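Local atomic coordinates of papain-like protease (Human betacoronavirus 2c EMC/2012, PDB entry 4RNA), a protein that is a zinc-containing coronavirus cysteine peptidase of the papain-like family that probably cuts the viral polyprotein and, as in its relatives, may remove ubiquitin. Residues A[26-31]-A[43-48]; A[87-92]-A[146-151]; A[186-191]-A[238-243]; A[261-266]-A[284-289]; A[270-275]-A[303-308]. All blocks are in the same frame, centred on the assembly; numbering follows the deposited sequence.

Interaction 1 (A[26-31]-A[43-48])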
# COMPACT_ATOMS: atom_id res chain seq x y z
N ASN A 26 -5.39 13.79 -33.51
CA ASN A 26 -5.86 13.46 -32.16
C ASN A 26 -4.75 13.56 -31.09
O ASN A 26 -3.56 13.58 -31.39
CB ASN A 26 -6.39 12.05 -32.14
CG ASN A 26 -7.47 11.81 -33.17
OD1 ASN A 26 -8.53 11.29 -32.84
ND2 ASN A 26 -7.20 12.18 -34.42
N THR A 27 -5.15 13.59 -29.82
CA THR A 27 -4.16 13.51 -28.73
C THR A 27 -3.49 12.15 -28.64
O THR A 27 -4.01 11.13 -29.14
CB THR A 27 -4.83 13.70 -27.38
OG1 THR A 27 -5.89 12.75 -27.28
CG2 THR A 27 -5.31 15.15 -27.27
N TYR A 28 -2.35 12.14 -27.93
CA TYR A 28 -1.70 10.87 -27.53
C TYR A 28 -2.68 9.96 -26.79
O TYR A 28 -2.84 8.76 -27.09
CB TYR A 28 -0.55 11.20 -26.62
CG TYR A 28 0.69 11.57 -27.35
CD1 TYR A 28 1.45 10.58 -27.98
CD2 TYR A 28 1.14 12.91 -27.41
CE1 TYR A 28 2.63 10.90 -28.64
CE2 TYR A 28 2.32 13.24 -28.08
CZ TYR A 28 3.04 12.22 -28.70
OH TYR A 28 4.19 12.49 -29.39
N ARG A 29 -3.39 10.57 -25.83
CA ARG A 29 -4.41 9.81 -25.10
C ARG A 29 -5.41 9.10 -26.01
O ARG A 29 -5.60 7.86 -25.91
CB ARG A 29 -5.15 10.70 -24.10
CG ARG A 29 -6.18 9.86 -23.32
CD ARG A 29 -7.28 10.67 -22.63
NE ARG A 29 -6.73 11.71 -21.80
CZ ARG A 29 -6.69 11.65 -20.47
NH1 ARG A 29 -7.17 10.58 -19.82
NH2 ARG A 29 -6.21 12.70 -19.79
N SER A 30 -6.00 9.83 -26.97
CA SER A 30 -6.96 9.21 -27.90
C SER A 30 -6.33 8.17 -28.79
O SER A 30 -6.97 7.16 -29.11
CB SER A 30 -7.62 10.24 -28.82
OG SER A 30 -7.88 11.41 -28.07
N GLN A 31 -5.07 8.39 -29.18
CA GLN A 31 -4.41 7.44 -30.10
C GLN A 31 -3.81 6.22 -29.42
O GLN A 31 -3.72 5.09 -30.02
CB GLN A 31 -3.34 8.21 -30.87
CG GLN A 31 -3.96 9.30 -31.78
CD GLN A 31 -2.97 9.78 -32.83
OE1 GLN A 31 -2.59 9.02 -33.75
NE2 GLN A 31 -2.48 10.98 -32.65
N SER A 43 -0.11 13.22 -22.39
CA SER A 43 -1.29 12.50 -22.93
C SER A 43 -2.25 13.41 -23.69
O SER A 43 -2.81 13.02 -24.68
CB SER A 43 -2.12 11.78 -21.84
OG SER A 43 -1.29 10.94 -21.03
N ASP A 44 -2.45 14.60 -23.16
CA ASP A 44 -3.47 15.51 -23.67
C ASP A 44 -2.91 16.57 -24.63
O ASP A 44 -3.56 17.59 -24.88
CB ASP A 44 -4.25 16.14 -22.50
CG ASP A 44 -5.22 15.14 -21.87
OD1 ASP A 44 -5.89 14.32 -22.58
OD2 ASP A 44 -5.32 15.16 -20.64
N THR A 45 -1.71 16.30 -25.16
CA THR A 45 -1.12 17.06 -26.23
C THR A 45 -1.26 16.32 -27.54
O THR A 45 -1.58 15.09 -27.58
CB THR A 45 0.35 17.43 -25.95
OG1 THR A 45 1.18 16.27 -26.07
CG2 THR A 45 0.49 18.04 -24.53
N ILE A 46 -1.08 17.06 -28.64
CA ILE A 46 -1.17 16.45 -29.98
C ILE A 46 0.24 16.11 -30.45
O ILE A 46 1.15 16.96 -30.39
CB ILE A 46 -1.80 17.44 -31.03
CG1 ILE A 46 -3.17 17.98 -30.56
CG2 ILE A 46 -1.91 16.74 -32.39
CD1 ILE A 46 -4.28 16.96 -30.62
N PRO A 47 0.43 14.89 -30.95
CA PRO A 47 1.81 14.54 -31.39
C PRO A 47 2.35 15.47 -32.48
O PRO A 47 1.60 15.92 -33.39
CB PRO A 47 1.66 13.13 -31.99
CG PRO A 47 0.40 12.60 -31.39
CD PRO A 47 -0.51 13.81 -31.25
N ASP A 48 3.65 15.70 -32.40
CA ASP A 48 4.36 16.73 -33.15
C ASP A 48 5.49 16.10 -34.01
O ASP A 48 6.07 15.07 -33.60
CB ASP A 48 4.94 17.69 -32.12
CG ASP A 48 5.54 18.89 -32.74
OD1 ASP A 48 4.79 19.88 -32.90
OD2 ASP A 48 6.75 18.86 -33.05
O HOH W 1 -7.42 13.55 -25.07
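Pro47 lies over one face of the Tyr28 ring, its CG 3.7 Å from the ring centroid and only 8° off the normal, a CH-pi contact. Thr45 OG1 sits at the ring's edge, in plane, and is itself bonded to Ile42 O; the phenol OH pairs with Gln51. The second flat group, the Arg29 guanidinium, meets Asp44 side-on, the two planes 19° apart. Arg29 NE donates to Asp44 OD1 at 2.9 Å and Arg29 NH2 to Asp44 OD2 at 2.8 Å, a two-pronged salt bridge that fixes the carboxylate's rotation. With CG anti to N (chi1 -178°) and a bend at chi3, the arginine curls onto this partner, and its NH1 bonds Thr251 O of the second subunit. Asp44 OD1 also accepts from a water that hydrogen-bonds Thr27 OG1. Backbone bonds join the loop to the start of the helix: Tyr28 N to Thr45 O at 3.1 Å, and Arg29 N to Ser43 O at 2.8 Å. Thr27 OG1 takes Ser30 N at 2.9 Å. The arrangement is an N-capped short helix 28-31 held by the loop after strand 40-41, within the N-terminal ubiquitin-like domain expected of this family.

Interaction 2 (A[87-92]-A[146-151]). With PO4 (phosphate ion), chain C.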
# COMPACT_ATOMS: atom_id res chain seq x y z
N SER A 87 5.19 9.81 -12.08
CA SER A 87 4.99 11.17 -11.45
C SER A 87 5.92 11.37 -10.25
O SER A 87 6.36 12.50 -10.01
CB SER A 87 3.54 11.40 -10.93
OG SER A 87 2.58 11.07 -11.93
N LEU A 88 6.05 10.33 -9.39
CA LEU A 88 6.97 10.39 -8.22
C LEU A 88 8.39 10.68 -8.66
O LEU A 88 9.04 11.54 -8.05
CB LEU A 88 6.97 9.10 -7.39
CG LEU A 88 5.68 9.08 -6.57
CD1 LEU A 88 5.32 7.66 -6.20
CD2 LEU A 88 5.68 10.01 -5.37
N LYS A 89 8.87 9.92 -9.66
CA LYS A 89 10.24 10.13 -10.22
C LYS A 89 10.48 11.62 -10.61
O LYS A 89 11.45 12.30 -10.13
CB LYS A 89 10.48 9.07 -11.30
CG LYS A 89 11.88 9.05 -11.84
CD LYS A 89 12.03 7.94 -12.84
CE LYS A 89 13.12 8.40 -13.76
NZ LYS A 89 13.75 7.20 -14.34
N ALA A 90 9.54 12.18 -11.38
CA ALA A 90 9.57 13.61 -11.70
C ALA A 90 9.66 14.48 -10.43
O ALA A 90 10.51 15.35 -10.33
CB ALA A 90 8.35 14.00 -12.55
N ALA A 91 8.77 14.25 -9.46
CA ALA A 91 8.78 15.04 -8.23
C ALA A 91 10.04 14.81 -7.35
O ALA A 91 10.64 15.75 -6.88
CB ALA A 91 7.52 14.78 -7.41
N VAL A 92 10.45 13.57 -7.15
CA VAL A 92 11.54 13.36 -6.17
C VAL A 92 12.89 13.91 -6.73
O VAL A 92 13.86 14.14 -6.00
CB VAL A 92 11.65 11.93 -5.58
CG1 VAL A 92 10.32 11.37 -5.05
CG2 VAL A 92 12.30 10.98 -6.52
N ASP A 146 23.11 7.67 -7.12
CA ASP A 146 22.00 8.21 -7.95
C ASP A 146 20.67 7.64 -7.36
O ASP A 146 20.27 6.54 -7.65
CB ASP A 146 22.24 7.75 -9.39
CG ASP A 146 21.12 8.13 -10.34
OD1 ASP A 146 20.30 9.03 -10.06
OD2 ASP A 146 21.07 7.50 -11.42
N SER A 147 20.04 8.38 -6.50
CA SER A 147 18.98 7.81 -5.61
C SER A 147 17.55 8.06 -6.09
O SER A 147 16.59 7.64 -5.42
CB SER A 147 19.09 8.35 -4.16
OG SER A 147 20.28 7.90 -3.49
N THR A 148 17.39 8.79 -7.19
CA THR A 148 16.04 9.18 -7.60
C THR A 148 15.12 7.97 -7.85
O THR A 148 14.03 7.89 -7.29
CB THR A 148 16.09 10.06 -8.86
OG1 THR A 148 16.85 11.21 -8.53
CG2 THR A 148 14.65 10.49 -9.31
N ASP A 149 15.56 7.01 -8.63
CA ASP A 149 14.64 5.95 -8.92
C ASP A 149 14.28 5.18 -7.67
O ASP A 149 13.16 4.71 -7.54
CB ASP A 149 15.25 4.94 -9.88
CG ASP A 149 15.29 5.46 -11.30
OD1 ASP A 149 14.83 6.59 -11.54
OD2 ASP A 149 15.78 4.74 -12.19
N PHE A 150 15.27 4.95 -6.80
CA PHE A 150 15.02 4.06 -5.66
C PHE A 150 14.02 4.71 -4.69
O PHE A 150 13.10 4.09 -4.17
CB PHE A 150 16.34 3.77 -4.94
CG PHE A 150 16.21 2.75 -3.84
CD1 PHE A 150 15.89 1.41 -4.15
CD2 PHE A 150 16.51 3.08 -2.55
CE1 PHE A 150 15.84 0.45 -3.13
CE2 PHE A 150 16.47 2.13 -1.51
CZ PHE A 150 16.12 0.81 -1.82
N ILE A 151 14.19 5.97 -4.50
CA ILE A 151 13.28 6.68 -3.67
C ILE A 151 11.88 6.70 -4.31
O ILE A 151 10.89 6.43 -3.59
CB ILE A 151 13.73 8.12 -3.41
CG1 ILE A 151 15.05 8.14 -2.61
CG2 ILE A 151 12.62 8.84 -2.68
CD1 ILE A 151 15.73 9.48 -2.78
P PO4 C . 17.70 12.31 -5.29
O1 PO4 C . 17.03 13.33 -6.23
O2 PO4 C . 17.31 10.91 -5.71
O3 PO4 C . 17.17 12.60 -3.89
O4 PO4 C . 19.22 12.43 -5.34
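Lys89 NZ reaches Asp149 OD1 at 3.1 Å, a salt bridge that meets the carboxylate on its syn side, 23° out of plane. Asp149 OD2 has its own cation, Lys141 of helix 133-143, so the carboxylate is shared between two lysines and would probably be kept ionised. The lysine arrives extended, and its CE also lies 3.3 Å from Asp149 OD1. Thr148 splits its two branches: CG2, anti to N, turns to the facing helix, 3.7 Å from Val92 CG2 and 3.8 Å from Lys89 O, while OG1 turns to a phosphate ion, probably from the crystallisation liquor; a bond to its O2 is doubtful, because that oxygen sits too close to the protein in the model. Ser147 OG is satisfied by His142 ND1, and Ser147 O takes Ile151 N at 3.1 Å in the first turn of helix 148-158. Next to the polar groups Val92 CG1 packs on Ile151 CG2 at 4.2 Å. The contact joins the C-terminal end of helix 81-92 to the N-terminal end of helix 148-158, in what corresponds to the thumb of the papain-like fold. Leu88 continues it onto Ala152 and Met155, Ile151 leans on helix 115-122, and Phe150 stacks on Phe139 of helix 133-143.

Interaction 3 (A[186-191]-A[238-243])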
# COMPACT_ATOMS: atom_id res chain seq x y z
N ARG A 186 17.90 -18.04 10.68
CA ARG A 186 16.96 -18.96 11.25
C ARG A 186 16.52 -18.45 12.59
O ARG A 186 17.33 -17.91 13.34
CB ARG A 186 17.67 -20.28 11.39
CG ARG A 186 16.80 -21.44 11.79
CD ARG A 186 17.72 -22.61 12.06
NE ARG A 186 16.91 -23.73 12.48
CZ ARG A 186 16.06 -24.39 11.68
NH1 ARG A 186 15.92 -24.06 10.39
NH2 ARG A 186 15.34 -25.39 12.18
N MET A 187 15.23 -18.64 12.90
CA MET A 187 14.67 -18.19 14.18
C MET A 187 13.73 -19.31 14.67
O MET A 187 12.80 -19.68 13.94
CB MET A 187 13.93 -16.87 13.95
CG MET A 187 13.62 -16.10 15.21
SD MET A 187 12.57 -14.67 14.78
CE MET A 187 11.21 -15.52 14.06
N VAL A 188 14.00 -19.88 15.86
CA VAL A 188 13.12 -20.95 16.40
C VAL A 188 12.45 -20.51 17.70
O VAL A 188 13.13 -20.29 18.69
CB VAL A 188 13.87 -22.27 16.60
CG1 VAL A 188 12.89 -23.40 16.91
CG2 VAL A 188 14.69 -22.62 15.36
N TRP A 189 11.12 -20.37 17.67
CA TRP A 189 10.27 -20.16 18.83
C TRP A 189 9.76 -21.47 19.34
O TRP A 189 9.41 -22.37 18.57
CB TRP A 189 9.07 -19.27 18.47
CG TRP A 189 9.49 -17.87 18.12
CD1 TRP A 189 9.77 -17.38 16.86
CD2 TRP A 189 9.73 -16.75 19.05
NE1 TRP A 189 10.16 -16.06 16.93
CE2 TRP A 189 10.13 -15.62 18.21
CE3 TRP A 189 9.64 -16.58 20.44
CZ2 TRP A 189 10.43 -14.37 18.75
CZ3 TRP A 189 9.96 -15.32 20.97
CH2 TRP A 189 10.36 -14.25 20.14
N ARG A 190 9.78 -21.62 20.65
CA ARG A 190 9.18 -22.81 21.25
C ARG A 190 8.05 -22.33 22.14
O ARG A 190 8.17 -21.32 22.93
CB ARG A 190 10.21 -23.67 22.00
CG ARG A 190 9.62 -24.92 22.68
CD ARG A 190 10.76 -25.81 23.19
NE ARG A 190 11.45 -26.42 22.06
CZ ARG A 190 12.70 -26.87 22.07
NH1 ARG A 190 13.43 -26.78 23.18
NH2 ARG A 190 13.22 -27.40 20.97
N GLU A 191 6.92 -23.03 21.97
CA GLU A 191 5.76 -22.83 22.82
C GLU A 191 5.54 -24.16 23.59
O GLU A 191 5.53 -25.25 23.00
CB GLU A 191 4.55 -22.46 21.95
CG GLU A 191 4.68 -21.06 21.39
CD GLU A 191 3.43 -20.53 20.66
OE1 GLU A 191 2.44 -21.28 20.48
OE2 GLU A 191 3.46 -19.33 20.27
N LEU A 238 11.96 -17.68 22.64
CA LEU A 238 12.97 -17.88 21.59
C LEU A 238 14.12 -18.89 22.00
O LEU A 238 14.82 -18.70 22.98
CB LEU A 238 13.55 -16.50 21.19
CG LEU A 238 14.55 -16.50 20.02
CD1 LEU A 238 13.96 -17.00 18.67
CD2 LEU A 238 15.13 -15.08 19.91
N VAL A 239 14.27 -20.00 21.28
CA VAL A 239 15.29 -20.97 21.68
C VAL A 239 16.51 -21.04 20.72
O VAL A 239 17.62 -21.48 21.11
CB VAL A 239 14.69 -22.37 21.90
CG1 VAL A 239 13.80 -22.33 23.17
CG2 VAL A 239 13.91 -22.82 20.66
N GLU A 240 16.34 -20.57 19.49
CA GLU A 240 17.50 -20.52 18.59
C GLU A 240 17.37 -19.35 17.63
O GLU A 240 16.28 -19.03 17.16
CB GLU A 240 17.66 -21.83 17.83
CG GLU A 240 19.06 -22.04 17.30
CD GLU A 240 19.04 -22.51 15.86
OE1 GLU A 240 19.44 -21.72 14.96
OE2 GLU A 240 18.58 -23.64 15.62
N HIS A 241 18.49 -18.71 17.36
CA HIS A 241 18.49 -17.52 16.53
C HIS A 241 19.80 -17.36 15.82
O HIS A 241 20.84 -17.16 16.43
CB HIS A 241 18.16 -16.29 17.36
CG HIS A 241 17.51 -15.20 16.56
ND1 HIS A 241 17.27 -13.96 17.07
CD2 HIS A 241 17.03 -15.20 15.25
CE1 HIS A 241 16.64 -13.22 16.12
NE2 HIS A 241 16.52 -13.97 15.01
N THR A 242 19.77 -17.42 14.50
CA THR A 242 21.00 -17.24 13.76
C THR A 242 20.73 -16.36 12.53
O THR A 242 19.95 -16.73 11.65
CB THR A 242 21.64 -18.60 13.39
OG1 THR A 242 22.65 -18.35 12.42
CG2 THR A 242 20.63 -19.52 12.77
N THR A 243 21.32 -15.16 12.50
CA THR A 243 21.04 -14.20 11.43
C THR A 243 22.28 -13.32 11.15
O THR A 243 23.24 -13.27 11.97
CB THR A 243 19.90 -13.24 11.84
OG1 THR A 243 20.43 -12.36 12.85
CG2 THR A 243 18.62 -13.96 12.35
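Arg186 leaves its strand with CG anti to N (chi1 -172°) and stays extended to NE, running across Glu240, which bends at chi2. Their salt bridge is long: Glu240 OE2 lies at the guanidinium edge, in plane, 3.6 Å from Arg186 NE. Met187 and His241 lie side by side on the other face of the sheet, pointing the same way. There Met187 CG is 3.5 Å from His241 CD2, and the imidazole, turned edge-on to Arg186 O, gives its NE2 to Ala208 O. Trp189 sets CG anti to the carbonyl carbon (chi1 -66°) and swings its indole over Leu238, whose CB lies 4.0 Å from the centroid of the six-membered ring in a CH-pi contact; Leu238 CD1 also touches Met187 CG. Arg236 makes a cation-pi contact with the same indole.

The backbones pair at 178° between strand directions. Arg186 and Thr242 form a hydrogen-bonded pair, with Thr242 N to Arg186 O at 2.7 Å, and Val188 N bonds Glu240 O at 2.8 Å. Val188 O is gripped twice, by Val239 N at 2.8 Å and weakly by Glu240 N at 3.3 Å. Two residues therefore face one, a classic beta bulge, which shifts the register by one before Trp189 meets Leu238. Strand 186-193 runs on to Cys193, a ligand of the zinc ion. A bulged antiparallel pair leading to a four-cysteine zinc site belongs to the fingers of the coronaviral papain-like protease fold.

Interaction 4 (A[261-266]-A[284-289])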
# COMPACT_ATOMS: atom_id res chain seq x y z
N THR A 261 27.75 2.12 27.85
CA THR A 261 27.64 0.72 28.11
C THR A 261 28.07 -0.13 26.87
O THR A 261 28.05 -1.39 26.90
CB THR A 261 26.19 0.41 28.53
OG1 THR A 261 25.98 -1.00 28.48
CG2 THR A 261 25.26 0.96 27.55
N ALA A 262 28.50 0.55 25.81
CA ALA A 262 28.91 -0.09 24.54
C ALA A 262 27.84 -1.08 24.08
O ALA A 262 28.12 -2.27 23.92
CB ALA A 262 30.27 -0.78 24.65
N PRO A 263 26.61 -0.60 23.94
CA PRO A 263 25.48 -1.50 23.56
C PRO A 263 25.68 -2.16 22.17
O PRO A 263 26.47 -1.65 21.33
CB PRO A 263 24.27 -0.58 23.53
CG PRO A 263 24.84 0.82 23.28
CD PRO A 263 26.25 0.84 23.84
N ASP A 264 25.00 -3.28 21.93
CA ASP A 264 25.25 -4.04 20.69
C ASP A 264 24.53 -3.50 19.46
O ASP A 264 24.86 -3.86 18.36
CB ASP A 264 24.81 -5.49 20.88
CG ASP A 264 25.58 -6.16 21.98
OD1 ASP A 264 26.78 -5.83 22.13
OD2 ASP A 264 24.96 -7.00 22.70
N PHE A 265 23.54 -2.62 19.65
CA PHE A 265 22.78 -2.16 18.48
C PHE A 265 23.69 -1.17 17.74
O PHE A 265 24.58 -0.59 18.37
CB PHE A 265 21.39 -1.63 18.84
CG PHE A 265 21.38 -0.60 19.95
CD1 PHE A 265 21.60 0.73 19.66
CD2 PHE A 265 21.16 -0.98 21.30
CE1 PHE A 265 21.64 1.69 20.66
CE2 PHE A 265 21.16 -0.02 22.30
CZ PHE A 265 21.42 1.31 21.98
N VAL A 266 23.50 -1.03 16.44
CA VAL A 266 24.34 -0.17 15.60
C VAL A 266 23.61 1.09 15.15
O VAL A 266 24.22 2.04 14.68
CB VAL A 266 24.98 -0.94 14.41
CG1 VAL A 266 25.80 -2.15 14.94
CG2 VAL A 266 23.93 -1.36 13.40
N ALA A 284 19.38 7.48 13.80
CA ALA A 284 20.53 7.60 14.69
C ALA A 284 21.49 6.46 14.40
O ALA A 284 21.08 5.29 14.13
CB ALA A 284 20.12 7.61 16.18
N ARG A 285 22.78 6.79 14.39
CA ARG A 285 23.81 5.72 14.28
C ARG A 285 24.82 5.79 15.41
O ARG A 285 25.05 6.87 15.94
CB ARG A 285 24.58 5.85 12.97
CG ARG A 285 23.65 6.00 11.78
CD ARG A 285 24.27 5.28 10.67
NE ARG A 285 23.37 5.14 9.54
CZ ARG A 285 23.84 5.02 8.31
NH1 ARG A 285 25.15 5.10 8.12
NH2 ARG A 285 23.02 4.87 7.27
N LEU A 286 25.39 4.64 15.77
CA LEU A 286 26.39 4.58 16.82
C LEU A 286 27.76 4.43 16.23
O LEU A 286 28.12 3.36 15.68
CB LEU A 286 26.16 3.38 17.73
CG LEU A 286 24.85 3.25 18.55
CD1 LEU A 286 25.20 2.69 19.91
CD2 LEU A 286 23.99 4.50 18.69
N LYS A 287 28.58 5.45 16.40
CA LYS A 287 29.90 5.41 15.83
C LYS A 287 30.83 6.23 16.68
O LYS A 287 30.44 7.32 17.08
CB LYS A 287 29.82 6.07 14.46
CG LYS A 287 30.88 5.60 13.49
CD LYS A 287 30.34 5.47 12.07
CE LYS A 287 29.97 6.82 11.46
NZ LYS A 287 29.91 6.62 9.97
N GLY A 288 32.05 5.76 16.87
CA GLY A 288 33.08 6.52 17.61
C GLY A 288 32.67 6.80 19.05
O GLY A 288 32.89 7.90 19.59
N GLY A 289 32.01 5.83 19.66
CA GLY A 289 31.49 6.00 21.03
C GLY A 289 30.39 7.03 21.22
O GLY A 289 30.10 7.42 22.36
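Leu286 N donates to Val266 O at 3.1 Å, nearly straight at 167°, though the donor stands 44° above the carbonyl plane and is not aimed at a lone pair. It is the one hydrogen bond between residues 261-266 and 284-289, and it holds the loop's last residue against strand 280-287. Arg285 CA comes to 3.7 Å from the same Val266 O.

The apolar part centres on one methyl. Leu286 points its side chain toward the loop, and its CD1 meets three groups: Phe265 O at 3.7 Å, Phe265 CE1 at 3.8 Å and Pro263 CG at 3.9 Å. Phe265 places its CG between the backbone N and the carbonyl carbon (chi1 51°), which brings the CD1-CE1 side of the ring to the leucine; CD1 of the Phe265 ring is 4.1 Å from Leu286 CD1, and the methyl approaches the ring obliquely. The Phe265 ring continues onto Val312, and Leu286 is backed by Phe268 and Ile291. Val266 directs its own side chain the other way, onto Leu313 and Pro315 of strand 304-315. The arginine next to the leucine looks elsewhere: its NE bonds His283 and its NH2 bonds Met120 O.

Past the contact, Gly288 and Gly289 turn the chain with positive phi at both positions, consistent with a type I' turn, and so lead from strand 280-287 into strand 290-294. The arrangement is that of a surface loop clamped onto a beta hairpin, where strand 267-272 begins beside the end of its antiparallel neighbour 280-287 in the palm sheet of the protease.

Interaction 5 (A[270-275]-A[303-308])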
# COMPACT_ATOMS: atom_id res chain seq x y z
N VAL A 270 13.96 7.24 15.52
CA VAL A 270 13.27 7.88 16.63
C VAL A 270 12.11 8.61 15.98
O VAL A 270 12.25 9.13 14.85
CB VAL A 270 14.22 8.90 17.36
CG1 VAL A 270 13.43 9.88 18.18
CG2 VAL A 270 15.23 8.17 18.24
N PHE A 271 10.93 8.60 16.62
CA PHE A 271 9.84 9.46 16.16
C PHE A 271 9.58 10.49 17.24
O PHE A 271 9.39 10.13 18.40
CB PHE A 271 8.60 8.62 15.87
CG PHE A 271 7.40 9.41 15.36
CD1 PHE A 271 7.36 9.92 14.06
CD2 PHE A 271 6.30 9.60 16.16
CE1 PHE A 271 6.26 10.61 13.59
CE2 PHE A 271 5.19 10.30 15.70
CZ PHE A 271 5.17 10.79 14.41
N GLN A 272 9.53 11.77 16.84
CA GLN A 272 9.39 12.95 17.72
C GLN A 272 8.05 13.63 17.58
O GLN A 272 7.65 13.97 16.45
CB GLN A 272 10.47 13.99 17.40
CG GLN A 272 11.86 13.65 17.94
CD GLN A 272 13.00 14.46 17.32
OE1 GLN A 272 12.81 15.26 16.40
NE2 GLN A 272 14.21 14.24 17.83
N GLY A 273 7.36 13.79 18.72
CA GLY A 273 6.11 14.56 18.88
C GLY A 273 4.78 13.99 18.39
O GLY A 273 4.18 14.56 17.47
N ILE A 274 4.29 12.91 19.02
CA ILE A 274 3.04 12.21 18.60
C ILE A 274 1.77 13.09 18.47
O ILE A 274 0.96 12.88 17.55
CB ILE A 274 2.71 10.94 19.47
CG1 ILE A 274 2.27 11.33 20.90
CG2 ILE A 274 3.87 9.94 19.46
CD1 ILE A 274 1.40 10.30 21.61
N GLU A 275 1.63 14.05 19.38
CA GLU A 275 0.43 14.91 19.48
C GLU A 275 0.60 16.30 18.82
O GLU A 275 -0.36 17.07 18.73
CB GLU A 275 -0.00 15.01 20.96
CG GLU A 275 -1.02 16.11 21.32
CD GLU A 275 -2.46 15.78 20.93
OE1 GLU A 275 -3.33 15.86 21.82
OE2 GLU A 275 -2.72 15.47 19.75
N SER A 303 26.40 11.38 23.82
CA SER A 303 26.59 9.99 24.36
C SER A 303 25.34 9.43 25.06
O SER A 303 25.25 8.21 25.29
CB SER A 303 27.78 9.95 25.29
OG SER A 303 27.55 10.92 26.30
N ASP A 304 24.37 10.30 25.37
CA ASP A 304 23.12 9.93 26.08
C ASP A 304 21.97 10.70 25.52
O ASP A 304 22.04 11.93 25.35
CB ASP A 304 23.20 10.23 27.59
CG ASP A 304 24.35 9.50 28.27
OD1 ASP A 304 25.47 10.03 28.25
OD2 ASP A 304 24.18 8.35 28.73
N TRP A 305 20.87 9.97 25.30
CA TRP A 305 19.70 10.52 24.65
C TRP A 305 18.44 9.87 25.12
O TRP A 305 18.27 8.64 24.97
CB TRP A 305 19.82 10.37 23.14
CG TRP A 305 18.82 11.18 22.35
CD1 TRP A 305 18.12 12.31 22.74
CD2 TRP A 305 18.47 10.98 20.94
NE1 TRP A 305 17.34 12.78 21.71
CE2 TRP A 305 17.52 12.04 20.59
CE3 TRP A 305 18.85 10.06 19.94
CZ2 TRP A 305 16.97 12.14 19.30
CZ3 TRP A 305 18.30 10.19 18.64
CH2 TRP A 305 17.38 11.19 18.34
N LYS A 306 17.57 10.70 25.68
CA LYS A 306 16.22 10.31 26.03
C LYS A 306 15.34 10.64 24.84
O LYS A 306 15.17 11.78 24.46
CB LYS A 306 15.70 11.01 27.31
CG LYS A 306 14.35 10.43 27.77
CD LYS A 306 13.99 10.78 29.21
CE LYS A 306 13.47 12.21 29.36
NZ LYS A 306 12.93 12.45 30.72
N CYS A 307 14.75 9.60 24.27
CA CYS A 307 14.04 9.75 22.99
C CYS A 307 13.10 8.52 22.80
O CYS A 307 13.27 7.48 23.43
CB CYS A 307 15.06 9.80 21.85
SG CYS A 307 16.06 8.28 21.82
N LYS A 308 12.15 8.68 21.88
CA LYS A 308 11.13 7.66 21.55
C LYS A 308 11.55 6.84 20.36
O LYS A 308 11.40 7.23 19.19
CB LYS A 308 9.81 8.36 21.27
CG LYS A 308 9.34 9.22 22.44
CD LYS A 308 8.25 10.16 21.94
CE LYS A 308 7.35 10.62 23.06
NZ LYS A 308 6.26 11.42 22.42
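Val270 and Trp305 approach from opposite directions, the valine's CG2 reaching Trp305 CZ3 at 3.7 Å, neither squarely over the ring nor at its edge. The same methyl touches Cys307 SG, also at 3.7 Å. Cys307 sets its sulfur between the backbone N and the carbonyl carbon (chi1 59°), close to the valine, while its CB stands over the centre of one indole face. At the ring edge, in plane, comes Gln272 NE2, 3.8 Å from Trp305 CZ2, with the amide turned 82° to the indole, almost perpendicular. Lys293 adds a cation-pi contact to this tryptophan.

Where the strands come nearest, Phe271 N donates to Lys308 O at 3.0 Å, and Val270 CA lies 3.2 Å from the same oxygen in a CA-H...O contact. The extended Lys308 side chain then runs alongside Phe271 O, with CB 3.4 Å away. That carbonyl oxygen is buried and has no hydrogen-bond partner in the model. The lysine's amino end passes near the poorly ordered Ile274.

Strands 267-272 and 304-315 cross here at 78° between their short segments, and a single backbone hydrogen bond joins the two segments. Strand 280-287 flanks the contact through Val282, which touches Gln272 and Trp305. Strand 252-258 pairs with strand 304-315 by backbone bonds to Trp305 and Cys307, and its Pro252 touches Phe271 and Lys308.

Overall arrangement
Followed from the N terminus, interactions 1, 2 and 3 come in series. Interaction 1 closes a short excursion of two small strands in the N-terminal region, interaction 2 brings together two helix segments 54 residues apart at their nearest ends, and interaction 3 closes the long zinc-bearing excursion between strands 186-193 and 233-242. Interactions 4 and 5 cross: interaction 4 closes round strand 267-272 and the turn into strand 280-287, interaction 5 round strands 280-287, 290-294 and 299-302. They touch where Ala284 packs on Trp305, within one mixed sheet. Interactions 1 and 3 lie on opposite sides of the chain's centre, their centres about 59 Å apart.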